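Local coordinates for beta-lactamase inhibitory protein BLIP-I (Streptomyces exfoliatus, PDB 3GMV) that inhibits beta-lactamases, probably by binding the enzyme through a protein-protein interface, at residues Ser78-Leu81 / Ser82-Asn85; Gly90-Glu93 / Ala94-Trp97. All coordinates share one frame; numbering follows the deposited sequence.

In the fold
Contacts 1 and 2 are the starts of two helices that follow each other in the chain, 81-84 and 93-99, between strands 63-69 and 105-111. Their centres lie about 14 Å apart and they do not touch. Contact 1 is partly buried, with V79 and Y84 the sheltered residues; contact 2 is nearer the surface, with L96 buried against strand 137-143. Both use the residue at the third helix position after an N-cap to take the N-H of the cap residue, but a histidine ring does this in contact 1 and a glutamine amide in contact 2. The second cap, a threonine, also accepts a bond in return, whereas contact 1 has a lysine there.

Contact 1: residues Ser78-Leu81 / Ser82-Asn85; sequences SVKL and SHYN
The backbone turns from an extended run at V79 and K80 into the short helix 81-84, where Y84 N donates to K80 O (3.1 Å) and N85 N to L81 O (2.9 Å). K80 occupies the N-cap position, and its own N-H is taken by the imidazole of H83: K80 N to H83 ND1 is 2.9 Å. The donor lies 9° out of the ring plane; chi1 of -63° (CG anti to the carbonyl carbon) carries the ring back beside the V79-K80 backbone, so that its edge meets K80 N. Accepting this bond is consistent with ND1 carrying no proton and a neutral ring holding its proton on NE2; it would tend to fix the ring's rotation. K80 CB, 3.5 Å from H83 ND1, and V79 CG2 flank the imidazole plane on opposite sides, both near ND1. On the first turn, L81 CD1 meets Y84 CD2 at 4.1 Å, and L81 CG lies 3.8 Å from N85 ND2. L81 and Y84 also rest on L155 and Q152, near the C-terminus. This is an N-terminal helix cap in which the third helix residue, a histidine, takes the N-cap N-H; K80 makes no reciprocal side-chain bond to complete a capping box.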
loop_
_atom_site.group_PDB
_atom_site.type_symbol
_atom_site.label_atom_id
_atom_site.label_comp_id
_atom_site.label_asym_id
_atom_site.label_seq_id
_atom_site.Cartn_x
_atom_site.Cartn_y
_atom_site.Cartn_z
ATOM N N SER A 78 -3.938 16.653 5.357
ATOM C CA SER A 78 -4.480 17.495 6.397
ATOM C C SER A 78 -4.534 16.830 7.750
ATOM O O SER A 78 -5.072 17.405 8.722
ATOM C CB SER A 78 -5.885 17.915 6.006
ATOM O OG SER A 78 -6.729 16.802 5.849
ATOM N N VAL A 79 -4.006 15.611 7.855
ATOM C CA VAL A 79 -4.118 14.927 9.147
ATOM C C VAL A 79 -3.304 15.650 10.229
ATOM O O VAL A 79 -2.208 16.187 9.953
ATOM C CB VAL A 79 -3.723 13.425 9.026
ATOM C CG1 VAL A 79 -2.211 13.284 8.602
ATOM C CG2 VAL A 79 -4.010 12.664 10.326
ATOM N N LYS A 80 -3.872 15.698 11.441
ATOM C CA LYS A 80 -3.302 16.389 12.589
ATOM C C LYS A 80 -3.047 15.404 13.717
ATOM O O LYS A 80 -3.680 14.348 13.780
ATOM C CB LYS A 80 -4.314 17.433 13.116
ATOM C CG LYS A 80 -4.666 18.539 12.137
ATOM C CD LYS A 80 -3.433 19.338 11.650
ATOM C CE LYS A 80 -3.848 20.304 10.520
ATOM N NZ LYS A 80 -2.601 20.860 9.899
ATOM N N LEU A 81 -2.139 15.758 14.628
ATOM C CA LEU A 81 -1.930 14.946 15.822
ATOM C C LEU A 81 -3.224 14.796 16.605
ATOM O O LEU A 81 -3.495 13.751 17.169
ATOM C CB LEU A 81 -0.809 15.534 16.696
ATOM C CG LEU A 81 -0.378 14.677 17.874
ATOM C CD1 LEU A 81 0.025 13.259 17.421
ATOM C CD2 LEU A 81 0.770 15.416 18.550
ATOM N N SER A 82 -4.066 15.828 16.604
ATOM C CA SER A 82 -5.362 15.733 17.288
ATOM C C SER A 82 -6.182 14.535 16.756
ATOM O O SER A 82 -6.785 13.765 17.529
ATOM C CB SER A 82 -6.138 17.035 17.042
ATOM O OG SER A 82 -7.375 17.052 17.757
ATOM N N HIS A 83 -6.230 14.385 15.441
ATOM C CA HIS A 83 -6.959 13.263 14.851
ATOM C C HIS A 83 -6.333 11.954 15.306
ATOM O O HIS A 83 -7.031 10.995 15.690
ATOM C CB HIS A 83 -6.860 13.225 13.331
ATOM C CG HIS A 83 -7.450 14.395 12.619
ATOM N ND1 HIS A 83 -6.699 15.208 11.801
ATOM C CD2 HIS A 83 -8.731 14.821 12.505
ATOM C CE1 HIS A 83 -7.484 16.109 11.237
ATOM N NE2 HIS A 83 -8.721 15.894 11.644
ATOM N N TYR A 84 -5.015 11.876 15.173
ATOM C CA TYR A 84 -4.283 10.665 15.502
ATOM C C TYR A 84 -4.545 10.227 16.949
ATOM O O TYR A 84 -4.731 9.028 17.237
ATOM C CB TYR A 84 -2.760 10.887 15.264
ATOM C CG TYR A 84 -1.973 9.623 15.590
ATOM C CD1 TYR A 84 -1.867 8.599 14.653
ATOM C CD2 TYR A 84 -1.360 9.469 16.819
ATOM C CE1 TYR A 84 -1.164 7.449 14.932
ATOM C CE2 TYR A 84 -0.661 8.320 17.117
ATOM C CZ TYR A 84 -0.574 7.320 16.185
ATOM O OH TYR A 84 0.113 6.181 16.493
ATOM N N ASN A 85 -4.587 11.203 17.853
ATOM C CA ASN A 85 -4.822 10.943 19.280
ATOM C C ASN A 85 -6.211 10.418 19.598
ATOM O O ASN A 85 -6.456 9.955 20.726
ATOM C CB ASN A 85 -4.560 12.198 20.105
ATOM C CG ASN A 85 -3.092 12.476 20.264
ATOM O OD1 ASN A 85 -2.264 11.585 20.064
ATOM N ND2 ASN A 85 -2.746 13.720 20.639
#

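Contact 2: residues Gly90-Glu93 / Ala94-Trp97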
loop_
_atom_site.group_PDB
_atom_site.type_symbol
_atom_site.label_atom_id
_atom_site.label_comp_id
_atom_site.label_asym_id
_atom_site.label_seq_id
_atom_site.Cartn_x
_atom_site.Cartn_y
_atom_site.Cartn_z
ATOM N N GLY A 90 -8.052 -1.607 17.700
ATOM C CA GLY A 90 -9.312 -2.287 17.979
ATOM C C GLY A 90 -10.521 -1.505 17.501
ATOM O O GLY A 90 -11.632 -2.050 17.454
ATOM N N MET A 91 -10.336 -0.228 17.178
ATOM C CA MET A 91 -11.447 0.582 16.625
ATOM C C MET A 91 -11.825 0.058 15.246
ATOM O O MET A 91 -10.984 -0.532 14.558
ATOM C CB MET A 91 -11.103 2.082 16.597
ATOM C CG MET A 91 -10.287 2.535 15.367
ATOM S SD MET A 91 -9.565 4.181 15.530
ATOM C CE MET A 91 -10.986 5.205 15.912
ATOM N N THR A 92 -13.089 0.231 14.846
ATOM C CA THR A 92 -13.516 -0.214 13.552
ATOM C C THR A 92 -13.086 0.764 12.492
ATOM O O THR A 92 -12.743 1.893 12.804
ATOM C CB THR A 92 -15.038 -0.334 13.452
ATOM O OG1 THR A 92 -15.609 0.970 13.571
ATOM C CG2 THR A 92 -15.572 -1.242 14.569
ATOM N N GLU A 93 -13.101 0.312 11.241
ATOM C CA GLU A 93 -12.796 1.167 10.121
ATOM C C GLU A 93 -13.738 2.374 10.126
ATOM O O GLU A 93 -13.308 3.505 9.866
ATOM C CB GLU A 93 -12.862 0.418 8.794
ATOM C CG GLU A 93 -12.660 1.344 7.619
ATOM C CD GLU A 93 -12.556 0.645 6.306
ATOM O OE1 GLU A 93 -12.983 -0.531 6.237
ATOM O OE2 GLU A 93 -12.038 1.273 5.347
ATOM N N ALA A 94 -15.018 2.142 10.446
ATOM C CA ALA A 94 -15.976 3.260 10.543
ATOM C C ALA A 94 -15.501 4.303 11.565
ATOM O O ALA A 94 -15.493 5.496 11.274
ATOM C CB ALA A 94 -17.410 2.758 10.910
ATOM N N GLN A 95 -15.101 3.846 12.740
ATOM C CA GLN A 95 -14.564 4.736 13.756
ATOM C C GLN A 95 -13.295 5.462 13.263
ATOM O O GLN A 95 -13.140 6.657 13.495
ATOM C CB GLN A 95 -14.316 3.982 15.067
ATOM C CG GLN A 95 -15.673 3.459 15.681
ATOM C CD GLN A 95 -15.478 2.495 16.811
ATOM O OE1 GLN A 95 -14.597 1.622 16.782
ATOM N NE2 GLN A 95 -16.348 2.605 17.818
ATOM N N LEU A 96 -12.397 4.732 12.604
ATOM C CA LEU A 96 -11.172 5.339 12.094
ATOM C C LEU A 96 -11.489 6.518 11.154
ATOM O O LEU A 96 -10.954 7.584 11.325
ATOM C CB LEU A 96 -10.311 4.291 11.379
ATOM C CG LEU A 96 -9.066 4.862 10.716
ATOM C CD1 LEU A 96 -8.082 5.491 11.790
ATOM C CD2 LEU A 96 -8.350 3.825 9.859
ATOM N N TRP A 97 -12.361 6.323 10.167
ATOM C CA TRP A 97 -12.619 7.384 9.219
ATOM C C TRP A 97 -13.566 8.468 9.786
ATOM O O TRP A 97 -13.732 9.504 9.177
ATOM C CB TRP A 97 -13.084 6.823 7.872
ATOM C CG TRP A 97 -12.088 5.863 7.239
ATOM C CD1 TRP A 97 -12.349 4.618 6.741
ATOM C CD2 TRP A 97 -10.677 6.070 7.083
ATOM N NE1 TRP A 97 -11.185 4.038 6.281
ATOM C CE2 TRP A 97 -10.149 4.916 6.474
ATOM C CE3 TRP A 97 -9.816 7.130 7.381
ATOM C CZ2 TRP A 97 -8.808 4.784 6.174
ATOM C CZ3 TRP A 97 -8.463 6.992 7.087
ATOM C CH2 TRP A 97 -7.973 5.840 6.493
#
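T92 and Q95 grip each other at the start of helix 93-99, a local side-chain-to-backbone contact at the surface of the protein, where the loop from helix 81-84 runs into helix 93-99. T92 is the N-cap: its OG1 accepts from Q95 N at 3.0 Å in a nearly straight bond. The favour is returned by the glutamine, whose OE1 takes T92 N at 2.8 Å, the donor tilted 15° from the amide's carbonyl plane. These reciprocal bonds make a capping box, satisfying two backbone N-H groups at the helix start. The threonine hydroxyl reaches Q95 N because chi1 of 66° sets OG1 between the backbone N and the carbonyl carbon. M91 lies over the first turn, its CE 3.5 Å from Q95 O and its SD 4.2 Å from L96 CB; L96 itself packs on F140 and L142 of strand 137-143. Further along, T92 O receives L96 N and E93 O receives W97 N, the regular bonds of the first turn. The extended E93 chain crosses the pyrrole end of the indole at a slant, CG 3.4 Å from W97 CD1. Its OE2 accepts from W97 NE1 at 3.0 Å through the anti lone pair, in the indole plane, while the carboxylate is turned 59° against the ring. The same indole makes an edge-to-face (T-shaped) contact with Y125 of strand 122-128.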